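PDB 3MFQ: high-affinity zinc uptake system protein znuA from Streptococcus suis, which probably serves as the metal-binding component of an ABC-type uptake system, capturing zinc, and perhaps other divalent metal ions, for import. Local coordinates for residues A[242-256]-A[269-281]. Sequence-based numbering, arbitrary orientation.
Sequences EVVTGEGKELFSDSL and MYKHNVKLMVKYL. With ZN (zinc ion), chain D.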
loop_
_atom_site.group_PDB
_atom_site.type_symbol
_atom_site.label_atom_id
_atom_site.label_comp_id
_atom_site.label_asym_id
_atom_site.label_seq_id
_atom_site.Cartn_x
_atom_site.Cartn_y
_atom_site.Cartn_z
ATOM N N GLU A 242 16.846 -13.823 10.392
ATOM C CA GLU A 242 15.453 -13.946 10.816
ATOM C C GLU A 242 14.272 -13.576 9.923
ATOM O O GLU A 242 14.326 -12.571 9.216
ATOM C CB GLU A 242 15.300 -13.291 12.196
ATOM C CG GLU A 242 13.959 -13.528 12.880
ATOM C CD GLU A 242 13.871 -12.888 14.250
ATOM O OE1 GLU A 242 14.880 -12.310 14.706
ATOM O OE2 GLU A 242 12.787 -12.967 14.866
ATOM N N VAL A 243 13.227 -14.401 9.928
ATOM C CA VAL A 243 12.018 -14.116 9.160
ATOM C C VAL A 243 10.901 -13.589 10.056
ATOM O O VAL A 243 10.324 -14.336 10.844
ATOM C CB VAL A 243 11.516 -15.359 8.398
ATOM C CG1 VAL A 243 10.198 -15.047 7.701
ATOM C CG2 VAL A 243 12.548 -15.829 7.394
ATOM N N VAL A 244 10.600 -12.301 9.924
ATOM C CA VAL A 244 9.553 -11.679 10.727
ATOM C C VAL A 244 8.181 -12.006 10.161
ATOM O O VAL A 244 7.673 -11.300 9.289
ATOM C CB VAL A 244 9.708 -10.152 10.780
ATOM C CG1 VAL A 244 8.621 -9.539 11.645
ATOM C CG2 VAL A 244 11.085 -9.776 11.302
ATOM N N THR A 245 7.583 -13.085 10.651
ATOM C CA THR A 245 6.267 -13.498 10.185
ATOM C C THR A 245 5.370 -13.834 11.366
ATOM O O THR A 245 4.228 -13.387 11.426
ATOM C CB THR A 245 6.358 -14.698 9.222
ATOM O OG1 THR A 245 5.040 -15.112 8.839
ATOM C CG2 THR A 245 7.086 -15.858 9.877
ATOM N N GLY A 246 5.904 -14.611 12.305
ATOM C CA GLY A 246 5.189 -14.992 13.510
ATOM C C GLY A 246 3.679 -14.883 13.433
ATOM O O GLY A 246 3.050 -15.357 12.486
ATOM N N GLU A 247 3.093 -14.252 14.444
ATOM C CA GLU A 247 1.649 -14.082 14.504
ATOM C C GLU A 247 1.311 -12.629 14.802
ATOM O O GLU A 247 1.654 -12.107 15.862
ATOM C CB GLU A 247 1.056 -15.001 15.566
ATOM C CG GLU A 247 1.424 -16.460 15.375
ATOM C CD GLU A 247 1.038 -17.315 16.560
ATOM O OE1 GLU A 247 0.077 -16.949 17.270
ATOM O OE2 GLU A 247 1.695 -18.352 16.783
ATOM N N GLY A 248 0.634 -11.982 13.860
ATOM C CA GLY A 248 0.372 -10.560 13.957
ATOM C C GLY A 248 1.608 -9.788 13.548
ATOM O O GLY A 248 1.652 -8.564 13.644
ATOM N N LYS A 249 2.618 -10.518 13.090
ATOM C CA LYS A 249 3.862 -9.914 12.637
ATOM C C LYS A 249 3.909 -9.875 11.121
ATOM O O LYS A 249 4.683 -10.596 10.494
ATOM C CB LYS A 249 5.057 -10.704 13.155
ATOM C CG LYS A 249 5.091 -10.863 14.655
ATOM C CD LYS A 249 6.212 -11.799 15.047
ATOM C CE LYS A 249 6.329 -11.922 16.553
ATOM N NZ LYS A 249 7.405 -12.879 16.932
ATOM N N GLU A 250 3.073 -9.029 10.537
ATOM C CA GLU A 250 3.010 -8.906 9.092
ATOM C C GLU A 250 2.930 -7.447 8.674
ATOM O O GLU A 250 2.221 -6.650 9.289
ATOM C CB GLU A 250 1.802 -9.665 8.544
ATOM C CG GLU A 250 1.929 -11.176 8.590
ATOM C CD GLU A 250 0.687 -11.866 8.069
ATOM O OE1 GLU A 250 -0.400 -11.253 8.134
ATOM O OE2 GLU A 250 0.797 -13.018 7.597
ATOM N N LEU A 251 3.671 -7.103 7.627
ATOM C CA LEU A 251 3.577 -5.783 7.030
ATOM C C LEU A 251 2.378 -5.751 6.095
ATOM O O LEU A 251 2.066 -6.747 5.441
ATOM C CB LEU A 251 4.850 -5.454 6.246
ATOM C CG LEU A 251 6.157 -5.302 7.024
ATOM C CD1 LEU A 251 7.318 -5.086 6.070
ATOM C CD2 LEU A 251 6.059 -4.157 8.013
ATOM N N PHE A 252 1.700 -4.611 6.038
ATOM C CA PHE A 252 0.621 -4.431 5.083
ATOM C C PHE A 252 1.144 -3.631 3.904
ATOM O O PHE A 252 1.603 -2.501 4.070
ATOM C CB PHE A 252 -0.556 -3.700 5.724
ATOM C CG PHE A 252 -1.032 -4.318 7.003
ATOM C CD1 PHE A 252 -1.796 -5.472 6.990
ATOM C CD2 PHE A 252 -0.727 -3.736 8.222
ATOM C CE1 PHE A 252 -2.240 -6.038 8.169
ATOM C CE2 PHE A 252 -1.168 -4.296 9.402
ATOM C CZ PHE A 252 -1.924 -5.450 9.377
ATOM N N SER A 253 1.089 -4.217 2.714
ATOM C CA SER A 253 1.542 -3.527 1.518
ATOM C C SER A 253 0.368 -3.199 0.609
ATOM O O SER A 253 0.165 -2.046 0.234
ATOM C CB SER A 253 2.566 -4.372 0.760
ATOM O OG SER A 253 1.941 -5.469 0.117
ATOM N N ASP A 254 -0.409 -4.222 0.267
ATOM C CA ASP A 254 -1.480 -4.070 -0.704
ATOM C C ASP A 254 -2.862 -4.132 -0.071
ATOM O O ASP A 254 -3.851 -4.361 -0.762
ATOM C CB ASP A 254 -1.360 -5.137 -1.791
ATOM C CG ASP A 254 -0.099 -4.986 -2.614
ATOM O OD1 ASP A 254 0.477 -3.878 -2.618
ATOM O OD2 ASP A 254 0.315 -5.972 -3.258
ATOM N N SER A 255 -2.931 -3.924 1.238
ATOM C CA SER A 255 -4.210 -3.968 1.930
ATOM C C SER A 255 -4.101 -3.547 3.384
ATOM O O SER A 255 -3.063 -3.722 4.016
ATOM C CB SER A 255 -4.804 -5.376 1.862
ATOM O OG SER A 255 -6.012 -5.456 2.600
ATOM N N LEU A 256 -5.187 -2.986 3.906
ATOM C CA LEU A 256 -5.317 -2.739 5.333
ATOM C C LEU A 256 -5.681 -4.043 6.022
ATOM O O LEU A 256 -5.709 -5.099 5.391
ATOM C CB LEU A 256 -6.410 -1.705 5.595
ATOM C CG LEU A 256 -5.988 -0.238 5.648
ATOM C CD1 LEU A 256 -4.845 0.037 4.689
ATOM C CD2 LEU A 256 -7.176 0.668 5.360
ATOM N N MET A 269 -2.466 1.194 10.281
ATOM C CA MET A 269 -1.721 0.261 9.453
ATOM C C MET A 269 -0.297 0.766 9.277
ATOM O O MET A 269 0.652 -0.011 9.236
ATOM C CB MET A 269 -2.395 0.096 8.090
ATOM C CG MET A 269 -1.598 -0.721 7.084
ATOM S SD MET A 269 -0.306 0.222 6.250
ATOM C CE MET A 269 -1.288 1.378 5.299
ATOM N N TYR A 270 -0.158 2.081 9.179
ATOM C CA TYR A 270 1.146 2.696 8.986
ATOM C C TYR A 270 2.022 2.525 10.218
ATOM O O TYR A 270 3.167 2.075 10.127
ATOM C CB TYR A 270 0.978 4.183 8.698
ATOM C CG TYR A 270 1.918 4.711 7.651
ATOM C CD1 TYR A 270 3.287 4.718 7.862
ATOM C CD2 TYR A 270 1.434 5.216 6.451
ATOM C CE1 TYR A 270 4.144 5.202 6.908
ATOM C CE2 TYR A 270 2.291 5.706 5.490
ATOM C CZ TYR A 270 3.647 5.696 5.725
ATOM O OH TYR A 270 4.520 6.182 4.779
ATOM N N LYS A 271 1.479 2.902 11.370
ATOM C CA LYS A 271 2.206 2.798 12.625
ATOM C C LYS A 271 2.615 1.355 12.867
ATOM O O LYS A 271 3.754 1.076 13.237
ATOM C CB LYS A 271 1.349 3.303 13.787
ATOM C CG LYS A 271 0.982 4.774 13.699
ATOM C CD LYS A 271 0.159 5.208 14.902
ATOM C CE LYS A 271 -0.213 6.677 14.814
ATOM N NZ LYS A 271 -1.026 7.111 15.982
ATOM N N HIS A 272 1.676 0.441 12.652
ATOM C CA HIS A 272 1.940 -0.984 12.793
ATOM C C HIS A 272 3.168 -1.398 11.990
ATOM O O HIS A 272 4.066 -2.066 12.505
ATOM C CB HIS A 272 0.727 -1.794 12.341
ATOM C CG HIS A 272 0.992 -3.264 12.222
ATOM N ND1 HIS A 272 0.730 -4.150 13.244
ATOM C CD2 HIS A 272 1.494 -3.999 11.204
ATOM C CE1 HIS A 272 1.059 -5.371 12.860
ATOM N NE2 HIS A 272 1.527 -5.306 11.624
ATOM N N ASN A 273 3.199 -1.001 10.723
ATOM C CA ASN A 273 4.333 -1.304 9.866
ATOM C C ASN A 273 5.628 -0.737 10.435
ATOM O O ASN A 273 6.630 -1.443 10.546
ATOM C CB ASN A 273 4.094 -0.776 8.450
ATOM C CG ASN A 273 3.138 -1.648 7.656
ATOM O OD1 ASN A 273 2.614 -2.640 8.164
ATOM N ND2 ASN A 273 2.912 -1.285 6.400
ATOM N N VAL A 274 5.594 0.538 10.805
ATOM C CA VAL A 274 6.773 1.223 11.321
ATOM C C VAL A 274 7.327 0.586 12.595
ATOM O O VAL A 274 8.509 0.259 12.660
ATOM C CB VAL A 274 6.484 2.709 11.578
ATOM C CG1 VAL A 274 7.593 3.326 12.400
ATOM C CG2 VAL A 274 6.315 3.445 10.261
ATOM N N LYS A 275 6.478 0.416 13.605
ATOM C CA LYS A 275 6.906 -0.205 14.857
ATOM C C LYS A 275 7.556 -1.557 14.591
ATOM O O LYS A 275 8.549 -1.920 15.220
ATOM C CB LYS A 275 5.725 -0.387 15.817
ATOM C CG LYS A 275 5.166 0.898 16.413
ATOM C CD LYS A 275 4.172 0.585 17.530
ATOM C CE LYS A 275 3.499 1.845 18.062
ATOM N NZ LYS A 275 2.609 1.553 19.223
ATOM N N LEU A 276 6.985 -2.301 13.652
ATOM C CA LEU A 276 7.465 -3.636 13.332
ATOM C C LEU A 276 8.899 -3.586 12.825
ATOM O O LEU A 276 9.733 -4.408 13.201
ATOM C CB LEU A 276 6.558 -4.284 12.283
ATOM C CG LEU A 276 6.770 -5.773 12.010
ATOM C CD1 LEU A 276 6.569 -6.576 13.281
ATOM C CD2 LEU A 276 5.830 -6.255 10.922
ATOM N N MET A 277 9.179 -2.612 11.970
ATOM C CA MET A 277 10.505 -2.471 11.387
ATOM C C MET A 277 11.544 -2.123 12.444
ATOM O O MET A 277 12.632 -2.697 12.472
ATOM C CB MET A 277 10.491 -1.399 10.299
ATOM C CG MET A 277 9.496 -1.665 9.188
ATOM S SD MET A 277 9.508 -0.378 7.932
ATOM C CE MET A 277 8.209 -0.955 6.848
ATOM N N VAL A 278 11.209 -1.180 13.316
ATOM C CA VAL A 278 12.156 -0.727 14.325
ATOM C C VAL A 278 12.522 -1.864 15.268
ATOM O O VAL A 278 13.674 -1.992 15.670
ATOM C CB VAL A 278 11.617 0.471 15.136
ATOM C CG1 VAL A 278 11.027 1.518 14.203
ATOM C CG2 VAL A 278 10.583 0.015 16.148
ATOM N N LYS A 279 11.542 -2.696 15.603
ATOM C CA LYS A 279 11.754 -3.769 16.566
ATOM C C LYS A 279 12.804 -4.761 16.088
ATOM O O LYS A 279 13.621 -5.237 16.875
ATOM C CB LYS A 279 10.446 -4.499 16.869
ATOM C CG LYS A 279 10.614 -5.659 17.833
ATOM C CD LYS A 279 9.277 -6.219 18.280
ATOM C CE LYS A 279 9.460 -7.318 19.319
ATOM N NZ LYS A 279 8.166 -7.798 19.880
ATOM N N TYR A 280 12.787 -5.066 14.795
ATOM C CA TYR A 280 13.675 -6.083 14.249
ATOM C C TYR A 280 14.847 -5.510 13.459
ATOM O O TYR A 280 15.637 -6.258 12.886
ATOM C CB TYR A 280 12.887 -7.066 13.386
ATOM C CG TYR A 280 11.876 -7.869 14.169
ATOM C CD1 TYR A 280 12.188 -9.136 14.646
ATOM C CD2 TYR A 280 10.615 -7.358 14.440
ATOM C CE1 TYR A 280 11.269 -9.873 15.366
ATOM C CE2 TYR A 280 9.688 -8.087 15.161
ATOM C CZ TYR A 280 10.021 -9.344 15.621
ATOM O OH TYR A 280 9.103 -10.077 16.340
ATOM N N LEU A 281 14.964 -4.188 13.432
ATOM C CA LEU A 281 16.031 -3.544 12.674
ATOM C C LEU A 281 16.895 -2.645 13.547
ATOM O O LEU A 281 18.061 -2.412 13.240
ATOM C CB LEU A 281 15.455 -2.740 11.509
ATOM C CG LEU A 281 14.710 -3.545 10.444
ATOM C CD1 LEU A 281 14.233 -2.627 9.340
ATOM C CD2 LEU A 281 15.601 -4.636 9.883
HETATM ZN ZN ZN D . 1.977 -4.681 -4.307
#
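Asn273 sets CG anti to its carbonyl carbon (chi1 -77°) and His272 sets CG anti to its backbone N (chi1 170°), which brings amide and imidazole from successive helix positions against the chain at 250-252. The amide grips Phe252 twice: Asn273 OD1 accepts from Phe252 N at 3.0 Å, nearly straight at 168°, and Asn273 ND2 gives to Phe252 O at 2.9 Å. Alongside, His272 NE2 donates within its ring plane to Glu250 O at 2.8 Å. Phe252 CE2 comes over one face of this imidazole, the two rings oblique, centroids 4.8 Å apart, and the Phe252 ring also meets the bent chain of Met269, whose methyl reaches Leu256 CD1. Further along the helix, Leu276 CD2 packs on Leu251 CD2 at 3.6 Å, backed by Phe217 of strand 215-217. Val244 CG2 sits over the Tyr280 ring in a CH-pi contact, 3.8 Å from its centroid, while Lys249 NZ makes only a weak bond to Tyr280 OH. The C-terminal helix thus holds both backbone polar atoms of Phe252, two residues before Asp254, which binds zinc through both carboxylate oxygens beside His41, His104 and His170, an arrangement consistent with steadying the backbone that leads to the metal ligand.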